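Local atomic coordinates of conserved hypothetical exported protein (PDB entry 4JJA), a protein that is of unknown function but may act as an exo-beta-N-acetylmuramidase, removing N-acetylmuramic acid from peptidoglycan fragments. Residues D5-I19 against T198-Y211. Residues are numbered along the deposited sequence; the frame is centred on the assembly and turned at random.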
ATOM      1  N   ASP A   5      -4.234  -4.921  22.892  1.00 29.18           N
ATOM      2  CA  ASP A   5      -3.708  -4.228  21.731  1.00 26.09           C
ATOM      3  C   ASP A   5      -2.909  -5.139  20.822  1.00 21.74           C
ATOM      4  O   ASP A   5      -2.361  -6.146  21.244  1.00 19.97           O
ATOM      5  CB  ASP A   5      -2.810  -3.108  22.180  1.00 27.08           C
ATOM      6  CG  ASP A   5      -3.577  -2.014  22.891  1.00 31.44           C
ATOM      7  OD1 ASP A   5      -4.838  -2.025  22.825  1.00 39.06           O
ATOM      8  OD2 ASP A   5      -2.916  -1.161  23.506  1.00 35.69           O
ATOM      9  N   VAL A   6      -2.884  -4.757  19.556  1.00 17.89           N
ATOM     10  CA  VAL A   6      -2.105  -5.531  18.589  1.00 15.18           C
ATOM     11  C   VAL A   6      -0.656  -5.606  19.024  1.00 14.01           C
ATOM     12  O   VAL A   6      -0.078  -4.606  19.405  1.00 15.54           O
ATOM     13  CB  VAL A   6      -2.198  -4.916  17.169  1.00 14.02           C
ATOM     14  CG1 VAL A   6      -1.218  -5.620  16.249  1.00 13.80           C
ATOM     15  CG2 VAL A   6      -3.602  -5.045  16.635  1.00 16.84           C
ATOM     16  N   ILE A   7      -0.072  -6.789  18.911  1.00 12.34           N
ATOM     17  CA  ILE A   7       1.367  -6.957  19.122  1.00 12.51           C
ATOM     18  C   ILE A   7       1.925  -7.336  17.742  1.00 11.77           C
ATOM     19  O   ILE A   7       1.674  -8.416  17.209  1.00 12.34           O
ATOM     20  CB  ILE A   7       1.686  -8.050  20.166  1.00 13.73           C
ATOM     21  CG1 ILE A   7       1.007  -7.772  21.493  1.00 15.97           C
ATOM     22  CG2 ILE A   7       3.188  -8.241  20.331  1.00 16.07           C
ATOM     23  CD1 ILE A   7       1.119  -8.930  22.507  1.00 19.91           C
ATOM     24  N   ILE A   8       2.683  -6.432  17.154  1.00 11.09           N
ATOM     25  CA  ILE A   8       3.219  -6.675  15.822  1.00 10.41           C
ATOM     26  C   ILE A   8       4.313  -7.749  15.880  1.00 11.31           C
ATOM     27  O   ILE A   8       4.860  -8.067  16.948  1.00 11.70           O
ATOM     28  CB  ILE A   8       3.751  -5.396  15.169  1.00 11.46           C
ATOM     29  CG1 ILE A   8       4.946  -4.833  15.937  1.00 11.81           C
ATOM     30  CG2 ILE A   8       2.610  -4.351  14.966  1.00 12.79           C
ATOM     31  CD1 ILE A   8       5.653  -3.675  15.216  1.00 15.09           C
ATOM     32  N   GLY A   9       4.632  -8.335  14.732  1.00 10.87           N
ATOM     33  CA  GLY A   9       5.647  -9.366  14.651  1.00 11.14           C
ATOM     34  C   GLY A   9       6.971  -8.902  15.274  1.00 10.96           C
ATOM     35  O   GLY A   9       7.615  -9.660  15.979  1.00 11.93           O
ATOM     36  N   ALA A  10       7.411  -7.683  14.934  1.00 11.12           N
ATOM     37  CA  ALA A  10       8.743  -7.215  15.346  1.00 12.02           C
ATOM     38  C   ALA A  10       8.884  -7.103  16.858  1.00 12.42           C
ATOM     39  O   ALA A  10      10.005  -7.157  17.368  1.00 13.33           O
ATOM     40  CB  ALA A  10       9.091  -5.911  14.679  1.00 13.08           C
ATOM     41  N   GLU A  11       7.792  -6.958  17.598  1.00 11.64           N
ATOM     42  CA  GLU A  11       7.829  -6.889  19.061  0.50 12.83           C
ATOM     43  C   GLU A  11       8.106  -8.234  19.702  1.00 12.77           C
ATOM     44  O   GLU A  11       8.511  -8.304  20.868  1.00 14.17           O
ATOM     45  CB  GLU A  11       6.470  -6.410  19.586  0.50 13.32           C
ATOM     46  CG  GLU A  11       6.185  -4.975  19.349  0.50 15.69           C
ATOM     47  CD  GLU A  11       4.816  -4.577  19.874  0.50 17.73           C
ATOM     48  OE1 GLU A  11       3.826  -4.744  19.143  0.50 15.66           O
ATOM     49  OE2 GLU A  11       4.735  -4.125  21.048  0.50 23.14           O
ATOM     50  N   GLN A  12       7.840  -9.309  18.979  1.00 11.29           N
ATOM     51  CA  GLN A  12       7.883 -10.669  19.508  1.00 12.18           C
ATOM     52  C   GLN A  12       9.301 -11.269  19.362  1.00 12.43           C
ATOM     53  O   GLN A  12       9.516 -12.264  18.681  1.00 12.26           O
ATOM     54  CB  GLN A  12       6.865 -11.544  18.791  1.00 13.04           C
ATOM     55  CG  GLN A  12       5.455 -11.002  18.981  1.00 13.10           C
ATOM     56  CD  GLN A  12       4.479 -11.746  18.096  1.00 12.08           C
ATOM     57  OE1 GLN A  12       4.349 -12.991  18.201  1.00 14.75           O
ATOM     58  NE2 GLN A  12       3.756 -11.006  17.271  1.00 12.67           N
ATOM     59  N   THR A  13      10.258 -10.592  19.999  1.00 13.73           N
ATOM     60  CA  THR A  13      11.652 -10.956  19.809  1.00 13.20           C
ATOM     61  C   THR A  13      11.937 -12.395  20.210  1.00 13.66           C
ATOM     62  O   THR A  13      12.775 -13.044  19.601  1.00 13.66           O
ATOM     63  CB  THR A  13      12.587 -10.009  20.502  1.00 14.45           C
ATOM     64  OG1 THR A  13      12.342 -10.068  21.901  1.00 16.36           O
ATOM     65  CG2 THR A  13      12.406  -8.584  19.999  1.00 15.41           C
ATOM     66  N   LYS A  14      11.247 -12.941  21.198  1.00 13.73           N
ATOM     67  CA  LYS A  14      11.526 -14.337  21.554  0.50 15.33           C
ATOM     68  C   LYS A  14      11.097 -15.314  20.449  1.00 14.98           C
ATOM     69  O   LYS A  14      11.643 -16.436  20.330  1.00 16.10           O
ATOM     70  CB  LYS A  14      10.961 -14.669  22.954  0.50 15.92           C
ATOM     71  CG  LYS A  14      11.682 -13.901  24.073  0.50 18.61           C
ATOM     72  CD  LYS A  14      10.948 -13.929  25.417  0.50 22.47           C
ATOM     73  CE  LYS A  14      10.451 -15.343  25.748  0.50 24.99           C
ATOM     74  NZ  LYS A  14       9.418 -15.356  26.873  0.50 27.24           N
ATOM     75  N   ALA A  15      10.197 -14.888  19.583  1.00 13.75           N
ATOM     76  CA  ALA A  15       9.788 -15.693  18.450  1.00 13.90           C
ATOM     77  C   ALA A  15      10.777 -15.747  17.301  1.00 14.30           C
ATOM     78  O   ALA A  15      10.846 -16.743  16.618  1.00 16.93           O
ATOM     79  CB  ALA A  15       8.384 -15.262  17.914  1.00 14.31           C
ATOM     80  N   TYR A  16      11.549 -14.702  17.089  1.00 12.93           N
ATOM     81  CA  TYR A  16      12.426 -14.675  15.927  1.00 12.70           C
ATOM     82  C   TYR A  16      13.891 -14.437  16.195  1.00 11.95           C
ATOM     83  O   TYR A  16      14.685 -14.741  15.323  1.00 13.08           O
ATOM     84  CB  TYR A  16      11.914 -13.708  14.871  1.00 12.56           C
ATOM     85  CG  TYR A  16      11.951 -12.256  15.220  1.00 11.15           C
ATOM     86  CD1 TYR A  16      13.080 -11.500  14.939  1.00 13.15           C
ATOM     87  CD2 TYR A  16      10.888 -11.614  15.872  1.00 11.51           C
ATOM     88  CE1 TYR A  16      13.175 -10.188  15.255  1.00 13.59           C
ATOM     89  CE2 TYR A  16      10.989 -10.274  16.215  1.00 11.62           C
ATOM     90  CZ  TYR A  16      12.117  -9.544  15.896  1.00 11.82           C
ATOM     91  OH  TYR A  16      12.229  -8.200  16.209  1.00 14.08           O
ATOM     92  N   PHE A  17      14.296 -13.981  17.368  1.00 12.95           N
ATOM     93  CA  PHE A  17      15.735 -13.857  17.650  1.00 12.52           C
ATOM     94  C   PHE A  17      16.474 -15.176  17.399  1.00 14.27           C
ATOM     95  O   PHE A  17      17.519 -15.179  16.771  1.00 15.20           O
ATOM     96  CB  PHE A  17      15.990 -13.283  19.035  1.00 13.73           C
ATOM     97  CG  PHE A  17      15.986 -11.773  19.121  1.00 12.77           C
ATOM     98  CD1 PHE A  17      15.406 -10.975  18.151  1.00 14.08           C
ATOM     99  CD2 PHE A  17      16.453 -11.161  20.247  1.00 15.09           C
ATOM    100  CE1 PHE A  17      15.399  -9.625  18.270  1.00 14.53           C
ATOM    101  CE2 PHE A  17      16.466  -9.794  20.356  1.00 15.90           C
ATOM    102  CZ  PHE A  17      15.949  -9.028  19.383  1.00 15.35           C
ATOM    103  N   PRO A  18      15.911 -16.322  17.765  1.00 15.20           N
ATOM    104  CA  PRO A  18      16.643 -17.581  17.461  1.00 15.76           C
ATOM    105  C   PRO A  18      16.777 -17.880  15.984  1.00 16.49           C
ATOM    106  O   PRO A  18      17.738 -18.569  15.585  1.00 18.20           O
ATOM    107  CB  PRO A  18      15.821 -18.637  18.176  1.00 17.37           C
ATOM    108  CG  PRO A  18      15.273 -17.861  19.380  1.00 16.36           C
ATOM    109  CD  PRO A  18      14.859 -16.529  18.754  1.00 14.73           C
ATOM    110  N   ILE A  19      15.840 -17.438  15.170  1.00 15.23           N
ATOM    111  CA  ILE A  19      15.932 -17.625  13.722  1.00 16.62           C
ATOM    112  C   ILE A  19      17.141 -16.866  13.181  1.00 16.17           C
ATOM    113  O   ILE A  19      17.794 -17.331  12.249  1.00 17.40           O
ATOM    114  CB  ILE A  19      14.618 -17.133  12.982  1.00 17.58           C
ATOM    115  CG1 ILE A  19      13.414 -17.910  13.460  1.00 19.20           C
ATOM    116  CG2 ILE A  19      14.718 -17.320  11.509  1.00 19.24           C
ATOM    117  CD1 ILE A  19      12.087 -17.398  12.956  1.00 19.98           C
ATOM    118  N   THR A 198       8.966 -17.402   6.144  1.00 12.57           N
ATOM    119  CA  THR A 198       8.412 -17.576   7.477  1.00 12.36           C
ATOM    120  C   THR A 198       7.797 -16.258   7.896  1.00 11.40           C
ATOM    121  O   THR A 198       8.415 -15.211   7.704  1.00 12.55           O
ATOM    122  CB  THR A 198       9.514 -17.936   8.468  1.00 13.29           C
ATOM    123  OG1 THR A 198      10.150 -19.137   8.046  1.00 17.98           O
ATOM    124  CG2 THR A 198       9.003 -18.015   9.936  1.00 16.36           C
ATOM    125  N   VAL A 199       6.560 -16.305   8.368  1.00 10.78           N
ATOM    126  CA  VAL A 199       5.874 -15.125   8.884  1.00 10.57           C
ATOM    127  C   VAL A 199       5.764 -15.238  10.407  1.00 10.31           C
ATOM    128  O   VAL A 199       5.335 -16.264  10.920  1.00 11.52           O
ATOM    129  CB  VAL A 199       4.480 -14.919   8.256  1.00 10.34           C
ATOM    130  CG1 VAL A 199       3.887 -13.616   8.763  1.00 11.40           C
ATOM    131  CG2 VAL A 199       4.541 -15.015   6.732  1.00 11.08           C
ATOM    132  N   ILE A 200       6.136 -14.165  11.112  1.00 10.12           N
ATOM    133  CA  ILE A 200       5.825 -13.999  12.532  1.00  9.63           C
ATOM    134  C   ILE A 200       4.536 -13.168  12.569  1.00  9.45           C
ATOM    135  O   ILE A 200       4.543 -11.971  12.287  1.00  9.62           O
ATOM    136  CB  ILE A 200       6.928 -13.263  13.317  1.00 10.40           C
ATOM    137  CG1 ILE A 200       8.288 -13.935  13.083  1.00 11.08           C
ATOM    138  CG2 ILE A 200       6.545 -13.170  14.800  1.00 11.77           C
ATOM    139  CD1 ILE A 200       8.373 -15.433  13.480  1.00 13.55           C
ATOM    140  N   PRO A 201       3.389 -13.799  12.832  1.00 10.42           N
ATOM    141  CA  PRO A 201       2.120 -13.080  12.774  0.50 10.17           C
ATOM    142  C   PRO A 201       1.933 -12.126  13.926  1.00 10.36           C
ATOM    143  O   PRO A 201       2.489 -12.319  15.004  1.00 11.51           O
ATOM    144  CB  PRO A 201       1.063 -14.214  12.834  0.50 11.11           C
ATOM    145  CG  PRO A 201       1.746 -15.439  12.413  0.50  9.21           C
ATOM    146  CD  PRO A 201       3.163 -15.257  12.882  0.50 10.56           C
ATOM    147  N   CYS A 202       1.123 -11.108  13.701  1.00  9.60           N
ATOM    148  CA  CYS A 202       0.697 -10.276  14.792  1.00 10.39           C
ATOM    149  C   CYS A 202      -0.142 -11.080  15.791  1.00 11.47           C
ATOM    150  O   CYS A 202      -0.829 -12.025  15.400  1.00 12.52           O
ATOM    151  CB  CYS A 202      -0.215  -9.168  14.294  1.00 10.37           C
ATOM    152  SG  CYS A 202       0.505  -8.056  13.079  1.00 15.22           S
ATOM    153  N   LYS A 203      -0.118 -10.639  17.043  1.00 11.71           N
ATOM    154  CA  LYS A 203      -1.053 -11.153  18.056  1.00 13.21           C
ATOM    155  C   LYS A 203      -2.125 -10.117  18.304  1.00 12.49           C
ATOM    156  O   LYS A 203      -1.910  -8.925  18.069  1.00 12.77           O
ATOM    157  CB  LYS A 203      -0.355 -11.473  19.356  1.00 14.46           C
ATOM    158  CG  LYS A 203       0.686 -12.576  19.199  1.00 18.85           C
ATOM    159  CD  LYS A 203       1.385 -12.898  20.526  1.00 24.99           C
ATOM    160  CE  LYS A 203       2.158 -14.192  20.469  1.00 31.75           C
ATOM    161  NZ  LYS A 203       1.513 -15.287  19.686  1.00 34.48           N
ATOM    162  N   ASN A 204      -3.281 -10.581  18.766  1.00 13.88           N
ATOM    163  CA  ASN A 204      -4.444  -9.725  19.046  1.00 13.78           C
ATOM    164  C   ASN A 204      -4.882  -8.980  17.810  1.00 12.69           C
ATOM    165  O   ASN A 204      -5.176  -7.796  17.840  1.00 14.01           O
ATOM    166  CB  ASN A 204      -4.149  -8.773  20.203  1.00 15.30           C
ATOM    167  CG  ASN A 204      -3.674  -9.494  21.446  1.00 18.69           C
ATOM    168  OD1 ASN A 204      -4.123 -10.629  21.751  1.00 21.92           O
ATOM    169  ND2 ASN A 204      -2.757  -8.854  22.164  1.00 21.52           N
ATOM    170  N   TYR A 205      -4.932  -9.721  16.712  1.00 11.73           N
ATOM    171  CA  TYR A 205      -5.271  -9.128  15.399  1.00 10.43           C
ATOM    172  C   TYR A 205      -6.157 -10.061  14.593  1.00 10.11           C
ATOM    173  O   TYR A 205      -5.849 -11.240  14.420  1.00 11.06           O
ATOM    174  CB  TYR A 205      -3.973  -8.856  14.597  1.00  9.94           C
ATOM    175  CG  TYR A 205      -4.227  -8.185  13.267  1.00  9.72           C
ATOM    176  CD1 TYR A 205      -4.772  -6.917  13.180  1.00 10.33           C
ATOM    177  CD2 TYR A 205      -3.901  -8.823  12.076  1.00 10.89           C
ATOM    178  CE1 TYR A 205      -5.045  -6.370  11.935  1.00 10.71           C
ATOM    179  CE2 TYR A 205      -4.158  -8.248  10.820  1.00 11.52           C
ATOM    180  CZ  TYR A 205      -4.691  -7.001  10.763  1.00 10.35           C
ATOM    181  OH  TYR A 205      -4.961  -6.436   9.510  1.00 11.83           O
ATOM    182  N   THR A 206      -7.294  -9.519  14.126  1.00 10.10           N
ATOM    183  CA  THR A 206      -8.185 -10.190  13.205  1.00  9.57           C
ATOM    184  C   THR A 206      -8.381  -9.269  12.012  1.00  9.04           C
ATOM    185  O   THR A 206      -8.033  -8.080  12.044  1.00  9.59           O
ATOM    186  CB  THR A 206      -9.572 -10.456  13.830  1.00 10.74           C
ATOM    187  OG1 THR A 206     -10.237  -9.210  13.972  1.00 11.31           O
ATOM    188  CG2 THR A 206      -9.424 -11.187  15.188  1.00 12.03           C
ATOM    189  N   HIS A 207      -9.058  -9.784  10.990  0.50  8.89           N
ATOM    190  CA  HIS A 207      -9.518  -8.960   9.848  0.50  9.38           C
ATOM    191  C   HIS A 207     -10.759  -8.101  10.116  0.50  9.50           C
ATOM    192  O   HIS A 207     -11.410  -7.580   9.186  0.50  9.34           O
ATOM    193  CB  HIS A 207      -9.677  -9.815   8.607  0.50  9.10           C
ATOM    194  CG  HIS A 207      -8.376 -10.252   8.031  0.50  8.76           C
ATOM    195  ND1 HIS A 207      -7.630  -9.439   7.199  0.50  8.26           N
ATOM    196  CD2 HIS A 207      -7.662 -11.391   8.191  0.50  8.33           C
ATOM    197  CE1 HIS A 207      -6.522 -10.077   6.854  0.50  6.44           C
ATOM    198  NE2 HIS A 207      -6.509 -11.258   7.450  0.50  6.13           N
ATOM    199  N   GLN A 208     -11.083  -7.944  11.384  1.00  9.80           N
ATOM    200  CA  GLN A 208     -11.921  -6.808  11.838  1.00 10.28           C
ATOM    201  C   GLN A 208     -11.227  -5.769  12.659  1.00 10.62           C
ATOM    202  O   GLN A 208     -11.809  -4.698  12.881  1.00 12.75           O
ATOM    203  CB  GLN A 208     -13.116  -7.345  12.637  1.00 11.33           C
ATOM    204  CG  GLN A 208     -14.129  -8.017  11.780  1.00 12.07           C
ATOM    205  CD  GLN A 208     -15.346  -8.480  12.581  1.00 13.13           C
ATOM    206  OE1 GLN A 208     -16.152  -7.655  12.998  1.00 16.10           O
ATOM    207  NE2 GLN A 208     -15.458  -9.769  12.810  1.00 13.56           N
ATOM    208  N   THR A 209      -9.986  -6.041  13.097  1.00 10.10           N
ATOM    209  CA  THR A 209      -9.289  -5.098  13.908  1.00  9.69           C
ATOM    210  C   THR A 209      -8.999  -3.853  13.072  1.00  9.95           C
ATOM    211  O   THR A 209      -8.503  -3.974  11.951  1.00 10.94           O
ATOM    212  CB  THR A 209      -7.962  -5.667  14.371  1.00 10.57           C
ATOM    213  OG1 THR A 209      -8.177  -6.892  15.056  1.00 11.50           O
ATOM    214  CG2 THR A 209      -7.154  -4.681  15.256  1.00 12.75           C
HETATM  215  N   MSE A 210      -9.203  -2.675  13.633  1.00  9.79           N
HETATM  216  CA  MSE A 210      -8.956  -1.391  12.995  1.00  9.43           C
HETATM  217  C   MSE A 210      -7.712  -0.772  13.568  1.00 10.04           C
HETATM  218  O   MSE A 210      -7.774   0.153  14.384  1.00 12.19           O
HETATM  219  CB  MSE A 210     -10.163  -0.465  13.156  1.00 10.05           C
HETATM  220  CG  MSE A 210     -11.462  -1.122  12.691  1.00 11.67           C
HETATM  221 SE   MSE A 210     -11.482  -1.804  10.872  0.75 10.93          SE
HETATM  222  CE  MSE A 210     -11.175  -0.133   9.934  1.00 14.69           C
ATOM    223  N   TYR A 211      -6.558  -1.288  13.160  1.00  8.59           N
ATOM    224  CA  TYR A 211      -5.284  -0.788  13.613  1.00  8.54           C
ATOM    225  C   TYR A 211      -5.012   0.569  13.061  1.00  8.32           C
ATOM    226  O   TYR A 211      -5.181   0.797  11.864  1.00  9.38           O
ATOM    227  CB  TYR A 211      -4.193  -1.745  13.224  1.00  9.07           C
ATOM    228  CG  TYR A 211      -2.788  -1.334  13.611  1.00  8.18           C
ATOM    229  CD1 TYR A 211      -2.288  -1.512  14.893  1.00  9.71           C
ATOM    230  CD2 TYR A 211      -1.909  -0.824  12.659  1.00  8.19           C
ATOM    231  CE1 TYR A 211      -0.989  -1.193  15.188  1.00 11.18           C
ATOM    232  CE2 TYR A 211      -0.610  -0.526  12.943  1.00  8.90           C
ATOM    233  CZ  TYR A 211      -0.140  -0.738  14.222  1.00 10.46           C
ATOM    234  OH  TYR A 211       1.192  -0.412  14.463  1.00 12.04           O
TER
HETATM  235  O   HOH W   1       3.301 -14.554  16.464  1.00 21.46           O
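Ile7 and Lys203 form a single antiparallel bridge of the hydrogen-bonded kind: Ile7 N donates to Lys203 O at 2.9 Å, and Lys203 N returns a bond to Ile7 O, their CA atoms 5.0 Å apart. Beyond it the segments follow one another antiparallel, helix 13-19 and strand 198-200 running at 150° with axes 9.8 Å apart. Asn204 extends the pairing by one side-chain bond. Its ND2 reaches Asp5 O with an N-H...O angle of 163°, and that oxygen lies close to the amide plane; Ile7 CD1 and CG1 pass obliquely by the same nitrogen.

Strand 197-200 is one of the two edge strands of a six-stranded parallel sheet with the order 3-2-1-4-5-6, as expected of a Rossmann-like domain; the N-terminal segment packs helix 13-19 on this edge through Ile200 and pairs with the chain that leaves it. Strand 136-140 is the neighbour inside the sheet, and its Leu138 and Leu140 also touch Ile200.

Gln12 ties the helix entry to the chain just past the strand. Its NE2 donates to Pro201 O at 2.9 Å and also to Ile8 O, approaching the latter from above the carbonyl plane, on the face opposite Glu11 N; two bonds thereby fix the rotation of the amide. A water donates to both Gln12 OE1 and Pro201 O, closing a second link, while the Lys203 chain crosses the Gln12 side chain obliquely, its CE 3.4 Å from Gln12 OE1.

Apolar contacts flank this polar centre. In Val6, with CG1 anti to the backbone N (chi1 172°), CG2 lies beside that N, where it meets Thr209 CG2 at 3.8 Å and the Tyr205 ring, with CB near Tyr211 CD1. At the helical end, Ile200 CG1 lies 4.0 Å from Tyr16 CB, and Ile200 CD1 touches Ile19 CD1.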